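Local coordinates for hemolysin-related protein (Vibrio cholerae serotype O1, PDB 6MLT) that is a secreted matrix protein of the biofilm that binds calcium and probably helps the bacteria adhere, with a lectin-like domain suited to carbohydrate binding, at residues V326-S340 against V412-V426. Residues are numbered along the deposited sequence; the frame is centred on the assembly and turned at random.
Sequences VDAIGANSQNMIGGS and VWSKEKHLFKHKQQV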
loop_
_atom_site.group_PDB
_atom_site.type_symbol
_atom_site.label_atom_id
_atom_site.label_comp_id
_atom_site.label_asym_id
_atom_site.label_seq_id
_atom_site.Cartn_x
_atom_site.Cartn_y
_atom_site.Cartn_z
ATOM N N VAL A 326 -15.930 -31.554 -25.413
ATOM C CA VAL A 326 -15.426 -30.289 -24.888
ATOM C C VAL A 326 -15.733 -29.210 -25.919
ATOM O O VAL A 326 -15.184 -29.217 -27.022
ATOM C CB VAL A 326 -13.925 -30.365 -24.581
ATOM C CG1 VAL A 326 -13.418 -29.027 -24.083
ATOM C CG2 VAL A 326 -13.648 -31.436 -23.542
ATOM N N ASP A 327 -16.606 -28.272 -25.557
ATOM C CA ASP A 327 -17.158 -27.320 -26.512
ATOM C C ASP A 327 -16.439 -25.984 -26.530
ATOM O O ASP A 327 -16.245 -25.417 -27.608
ATOM C CB ASP A 327 -18.641 -27.102 -26.215
ATOM C CG ASP A 327 -19.433 -28.378 -26.371
ATOM O OD1 ASP A 327 -19.357 -28.984 -27.466
ATOM O OD2 ASP A 327 -20.077 -28.801 -25.393
ATOM N N ALA A 328 -16.032 -25.463 -25.376
ATOM C CA ALA A 328 -15.376 -24.166 -25.356
ATOM C C ALA A 328 -14.562 -24.025 -24.081
ATOM O O ALA A 328 -14.883 -24.617 -23.048
ATOM C CB ALA A 328 -16.386 -23.021 -25.468
ATOM N N ILE A 329 -13.503 -23.225 -24.173
ATOM C CA ILE A 329 -12.600 -22.974 -23.058
ATOM C C ILE A 329 -12.297 -21.485 -23.029
ATOM O O ILE A 329 -12.050 -20.877 -24.075
ATOM C CB ILE A 329 -11.298 -23.789 -23.182
ATOM C CG1 ILE A 329 -11.603 -25.284 -23.179
ATOM C CG2 ILE A 329 -10.338 -23.440 -22.046
ATOM C CD1 ILE A 329 -10.406 -26.143 -23.553
ATOM N N GLY A 330 -12.307 -20.898 -21.834
ATOM C CA GLY A 330 -11.983 -19.487 -21.710
ATOM C C GLY A 330 -11.523 -19.168 -20.306
ATOM O O GLY A 330 -11.598 -19.999 -19.401
ATOM N N ALA A 331 -11.015 -17.941 -20.137
ATOM C CA ALA A 331 -10.651 -17.492 -18.798
ATOM C C ALA A 331 -11.886 -17.319 -17.929
ATOM O O ALA A 331 -11.828 -17.530 -16.712
ATOM C CB ALA A 331 -9.862 -16.186 -18.872
ATOM N N ASN A 332 -13.009 -16.957 -18.540
ATOM C CA ASN A 332 -14.281 -16.837 -17.847
ATOM C C ASN A 332 -15.388 -17.124 -18.851
ATOM O O ASN A 332 -15.139 -17.298 -20.047
ATOM C CB ASN A 332 -14.441 -15.446 -17.226
ATOM C CG ASN A 332 -14.260 -14.346 -18.238
ATOM O OD1 ASN A 332 -15.075 -14.185 -19.147
ATOM N ND2 ASN A 332 -13.184 -13.582 -18.095
ATOM N N SER A 333 -16.625 -17.148 -18.354
ATOM C CA SER A 333 -17.757 -17.562 -19.170
ATOM C C SER A 333 -18.045 -16.601 -20.314
ATOM O O SER A 333 -18.763 -16.972 -21.249
ATOM C CB SER A 333 -19.006 -17.700 -18.298
ATOM O OG SER A 333 -19.417 -16.437 -17.810
ATOM N N GLN A 334 -17.522 -15.376 -20.262
ATOM C CA GLN A 334 -17.822 -14.387 -21.291
ATOM C C GLN A 334 -16.834 -14.400 -22.452
ATOM O O GLN A 334 -17.188 -13.947 -23.546
ATOM C CB GLN A 334 -17.862 -12.979 -20.677
ATOM N N ASN A 335 -15.619 -14.905 -22.255
ATOM C CA ASN A 335 -14.571 -14.878 -23.279
ATOM C C ASN A 335 -14.097 -16.308 -23.508
ATOM O O ASN A 335 -13.027 -16.700 -23.035
ATOM C CB ASN A 335 -13.407 -13.962 -22.854
ATOM C CG ASN A 335 -13.867 -12.567 -22.485
ATOM O OD1 ASN A 335 -14.028 -11.705 -23.347
ATOM N ND2 ASN A 335 -14.082 -12.339 -21.193
ATOM N N MET A 336 -14.889 -17.082 -24.246
ATOM C CA MET A 336 -14.633 -18.504 -24.417
ATOM C C MET A 336 -14.375 -18.837 -25.878
ATOM O O MET A 336 -15.070 -18.352 -26.775
ATOM C CB MET A 336 -15.803 -19.327 -23.881
ATOM C CG MET A 336 -15.992 -19.146 -22.387
ATOM S SD MET A 336 -17.128 -20.336 -21.710
ATOM C CE MET A 336 -16.074 -21.783 -21.578
ATOM N N ILE A 337 -13.378 -19.687 -26.101
ATOM C CA ILE A 337 -12.994 -20.143 -27.431
ATOM C C ILE A 337 -13.678 -21.475 -27.680
ATOM O O ILE A 337 -13.427 -22.447 -26.963
ATOM C CB ILE A 337 -11.470 -20.285 -27.546
ATOM C CG1 ILE A 337 -10.779 -19.014 -27.037
ATOM C CG2 ILE A 337 -11.067 -20.608 -28.969
ATOM C CD1 ILE A 337 -11.293 -17.731 -27.655
ATOM N N GLY A 338 -14.523 -21.529 -28.701
ATOM C CA GLY A 338 -15.206 -22.744 -29.065
ATOM C C GLY A 338 -16.651 -22.468 -29.416
ATOM O O GLY A 338 -17.062 -21.324 -29.614
ATOM N N GLY A 339 -17.425 -23.541 -29.493
ATOM C CA GLY A 339 -18.824 -23.458 -29.841
ATOM C C GLY A 339 -19.657 -22.869 -28.714
ATOM O O GLY A 339 -19.163 -22.469 -27.657
ATOM N N SER A 340 -20.964 -22.821 -28.960
ATOM C CA SER A 340 -21.894 -22.156 -28.060
ATOM C C SER A 340 -22.591 -23.106 -27.088
ATOM O O SER A 340 -23.313 -22.630 -26.204
ATOM C CB SER A 340 -22.956 -21.408 -28.874
ATOM O OG SER A 340 -23.602 -22.288 -29.778
ATOM N N VAL A 412 -5.850 -23.139 -27.476
ATOM C CA VAL A 412 -7.109 -23.775 -27.851
ATOM C C VAL A 412 -7.322 -23.585 -29.345
ATOM O O VAL A 412 -7.193 -22.468 -29.859
ATOM C CB VAL A 412 -8.290 -23.190 -27.052
ATOM C CG1 VAL A 412 -9.600 -23.869 -27.428
ATOM C CG2 VAL A 412 -8.028 -23.321 -25.549
ATOM N N TRP A 413 -7.625 -24.676 -30.041
ATOM C CA TRP A 413 -7.972 -24.658 -31.457
ATOM C C TRP A 413 -9.439 -25.038 -31.598
ATOM O O TRP A 413 -9.861 -26.076 -31.074
ATOM C CB TRP A 413 -7.132 -25.655 -32.257
ATOM C CG TRP A 413 -5.672 -25.331 -32.459
ATOM C CD1 TRP A 413 -5.076 -24.924 -33.621
ATOM C CD2 TRP A 413 -4.625 -25.426 -31.486
ATOM N NE1 TRP A 413 -3.727 -24.753 -33.428
ATOM C CE2 TRP A 413 -3.424 -25.055 -32.126
ATOM C CE3 TRP A 413 -4.586 -25.790 -30.137
ATOM C CZ2 TRP A 413 -2.203 -25.026 -31.461
ATOM C CZ3 TRP A 413 -3.377 -25.765 -29.481
ATOM C CH2 TRP A 413 -2.201 -25.386 -30.139
ATOM N N SER A 414 -10.204 -24.224 -32.322
ATOM C CA SER A 414 -11.596 -24.546 -32.624
ATOM C C SER A 414 -11.884 -24.164 -34.065
ATOM O O SER A 414 -11.760 -22.994 -34.438
ATOM C CB SER A 414 -12.562 -23.824 -31.686
ATOM O OG SER A 414 -13.909 -24.162 -32.001
ATOM N N LYS A 415 -12.286 -25.144 -34.865
ATOM C CA LYS A 415 -12.630 -24.906 -36.259
ATOM C C LYS A 415 -14.025 -24.299 -36.377
ATOM O O LYS A 415 -14.970 -24.738 -35.713
ATOM C CB LYS A 415 -12.570 -26.216 -37.040
ATOM C CG LYS A 415 -12.867 -26.070 -38.526
ATOM C CD LYS A 415 -12.799 -27.417 -39.230
ATOM C CE LYS A 415 -13.204 -27.315 -40.694
ATOM N NZ LYS A 415 -12.978 -28.597 -41.414
ATOM N N GLU A 416 -14.150 -23.295 -37.244
ATOM C CA GLU A 416 -15.425 -22.639 -37.511
ATOM C C GLU A 416 -16.009 -22.959 -38.878
ATOM O O GLU A 416 -17.233 -23.013 -39.011
ATOM C CB GLU A 416 -15.276 -21.116 -37.404
ATOM C CG GLU A 416 -14.839 -20.618 -36.039
ATOM C CD GLU A 416 -14.751 -19.105 -35.981
ATOM O OE1 GLU A 416 -15.023 -18.455 -37.012
ATOM O OE2 GLU A 416 -14.410 -18.563 -34.907
ATOM N N LYS A 417 -15.168 -23.185 -39.887
ATOM C CA LYS A 417 -15.636 -23.268 -41.265
ATOM C C LYS A 417 -16.689 -24.359 -41.434
ATOM O O LYS A 417 -16.473 -25.513 -41.054
ATOM C CB LYS A 417 -14.451 -23.529 -42.201
ATOM N N HIS A 418 -17.834 -23.985 -42.011
ATOM C CA HIS A 418 -18.877 -24.936 -42.407
ATOM C C HIS A 418 -19.496 -25.657 -41.211
ATOM O O HIS A 418 -19.990 -26.780 -41.341
ATOM C CB HIS A 418 -18.336 -25.958 -43.412
ATOM C CG HIS A 418 -17.889 -25.352 -44.706
ATOM N ND1 HIS A 418 -18.173 -24.050 -45.055
ATOM C CD2 HIS A 418 -17.179 -25.871 -45.735
ATOM C CE1 HIS A 418 -17.656 -23.792 -46.244
ATOM N NE2 HIS A 418 -17.048 -24.880 -46.678
ATOM N N LEU A 419 -19.497 -25.023 -40.042
ATOM C CA LEU A 419 -20.062 -25.613 -38.834
ATOM C C LEU A 419 -21.014 -24.616 -38.198
ATOM O O LEU A 419 -20.687 -23.431 -38.089
ATOM C CB LEU A 419 -18.968 -25.993 -37.834
ATOM C CG LEU A 419 -17.978 -27.071 -38.274
ATOM C CD1 LEU A 419 -16.786 -27.104 -37.336
ATOM C CD2 LEU A 419 -18.665 -28.427 -38.313
ATOM N N PHE A 420 -22.191 -25.087 -37.795
ATOM C CA PHE A 420 -23.056 -24.269 -36.962
ATOM C C PHE A 420 -22.352 -23.958 -35.646
ATOM O O PHE A 420 -21.610 -24.784 -35.105
ATOM C CB PHE A 420 -24.379 -24.979 -36.674
ATOM C CG PHE A 420 -25.199 -25.269 -37.895
ATOM C CD1 PHE A 420 -25.628 -24.247 -38.719
ATOM C CD2 PHE A 420 -25.565 -26.572 -38.206
ATOM C CE1 PHE A 420 -26.389 -24.514 -39.840
ATOM C CE2 PHE A 420 -26.330 -26.846 -39.326
ATOM C CZ PHE A 420 -26.741 -25.817 -40.143
ATOM N N LYS A 421 -22.609 -22.760 -35.119
ATOM C CA LYS A 421 -21.945 -22.344 -33.889
ATOM C C LYS A 421 -22.226 -23.317 -32.748
ATOM O O LYS A 421 -21.345 -23.585 -31.920
ATOM C CB LYS A 421 -22.382 -20.930 -33.512
ATOM C CG LYS A 421 -21.633 -20.333 -32.331
ATOM C CD LYS A 421 -20.154 -20.102 -32.643
ATOM C CE LYS A 421 -19.412 -19.526 -31.444
ATOM N NZ LYS A 421 -17.948 -19.378 -31.705
ATOM N N HIS A 422 -23.439 -23.865 -32.687
ATOM C CA HIS A 422 -23.779 -24.770 -31.597
ATOM C C HIS A 422 -23.174 -26.156 -31.768
ATOM O O HIS A 422 -23.240 -26.958 -30.829
ATOM C CB HIS A 422 -25.302 -24.873 -31.445
ATOM C CG HIS A 422 -25.984 -25.631 -32.544
ATOM N ND1 HIS A 422 -26.406 -25.034 -33.713
ATOM C CD2 HIS A 422 -26.343 -26.934 -32.638
ATOM C CE1 HIS A 422 -26.983 -25.939 -34.485
ATOM N NE2 HIS A 422 -26.962 -27.099 -33.854
ATOM N N LYS A 423 -22.564 -26.448 -32.917
ATOM C CA LYS A 423 -21.844 -27.697 -33.114
ATOM C C LYS A 423 -20.335 -27.508 -33.167
ATOM O O LYS A 423 -19.602 -28.501 -33.234
ATOM C CB LYS A 423 -22.326 -28.400 -34.392
ATOM C CG LYS A 423 -23.730 -29.005 -34.281
ATOM C CD LYS A 423 -23.818 -30.049 -33.168
ATOM C CE LYS A 423 -25.184 -30.719 -33.116
ATOM N NZ LYS A 423 -25.299 -31.667 -31.964
ATOM N N GLN A 424 -19.841 -26.273 -33.126
ATOM C CA GLN A 424 -18.404 -26.073 -33.016
ATOM C C GLN A 424 -17.925 -26.568 -31.655
ATOM O O GLN A 424 -18.678 -26.582 -30.679
ATOM C CB GLN A 424 -18.058 -24.595 -33.224
ATOM C CG GLN A 424 -18.309 -24.113 -34.647
ATOM C CD GLN A 424 -18.189 -22.609 -34.808
ATOM O OE1 GLN A 424 -17.597 -21.926 -33.971
ATOM N NE2 GLN A 424 -18.758 -22.084 -35.889
ATOM N N GLN A 425 -16.672 -27.016 -31.597
ATOM C CA GLN A 425 -16.127 -27.542 -30.350
ATOM C C GLN A 425 -14.631 -27.271 -30.304
ATOM O O GLN A 425 -14.056 -26.690 -31.229
ATOM C CB GLN A 425 -16.415 -29.043 -30.203
ATOM C CG GLN A 425 -15.684 -29.932 -31.206
ATOM C CD GLN A 425 -15.605 -31.376 -30.738
ATOM O OE1 GLN A 425 -14.807 -31.713 -29.860
ATOM N NE2 GLN A 425 -16.453 -32.224 -31.295
ATOM N N VAL A 426 -14.001 -27.691 -29.209
ATOM C CA VAL A 426 -12.549 -27.638 -29.099
ATOM C C VAL A 426 -11.964 -28.806 -29.882
ATOM O O VAL A 426 -12.234 -29.974 -29.574
ATOM C CB VAL A 426 -12.104 -27.672 -27.632
ATOM C CG1 VAL A 426 -10.598 -27.782 -27.532
ATOM C CG2 VAL A 426 -12.596 -26.423 -26.913
#
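Val426 N gives a 2.9 Å hydrogen bond to Val326 O, tying the hairpin 326-330/336-338 to the end of the long loop between strands 405-413 and 428-435 in the beta-prism lectin domain. Val326 precedes a classic beta bulge in which Asp327 and Ala328 both face Arg321 of strand 317-322, and Gln425 CA adds a CA-H...O contact to Asp327 O. Just past strand 336-338, at the same open end of the hairpin, Ser340 N donates to Lys421 O (3.1 Å) from above the carbonyl plane. Between these two bonds Gly339 CA makes a CA-H...O contact with Gln424 O (3.2 Å), glycine letting the two backbones close in.

Inside, valines and isoleucines from the hairpin pack against Val412 and Val426. Val412 splits its branches: CG1 meets Ile337 CG2 at 3.9 Å, while CG2 packs against Ile329 CB. With CG1 anti to the backbone N (chi1 173°), Val426 turns CG2 to the hairpin, against Val326 CG1 and Ile329 CD1, crossing the Ile329 side chain at about a right angle. Val311 and Val429 continue this apolar layer.

Beyond this apolar patch, Ser414 OG donates to Gln425 O (2.6 Å), so the two ends of the loop are bonded to each other, and the same OG lies 3.5 Å from Gly338 CA. Lys421 turns back at chi2 (66°), bringing its ammonium to the hairpin, where NZ donates to Gly338 O at 3.0 Å, 34° from the carbonyl plane.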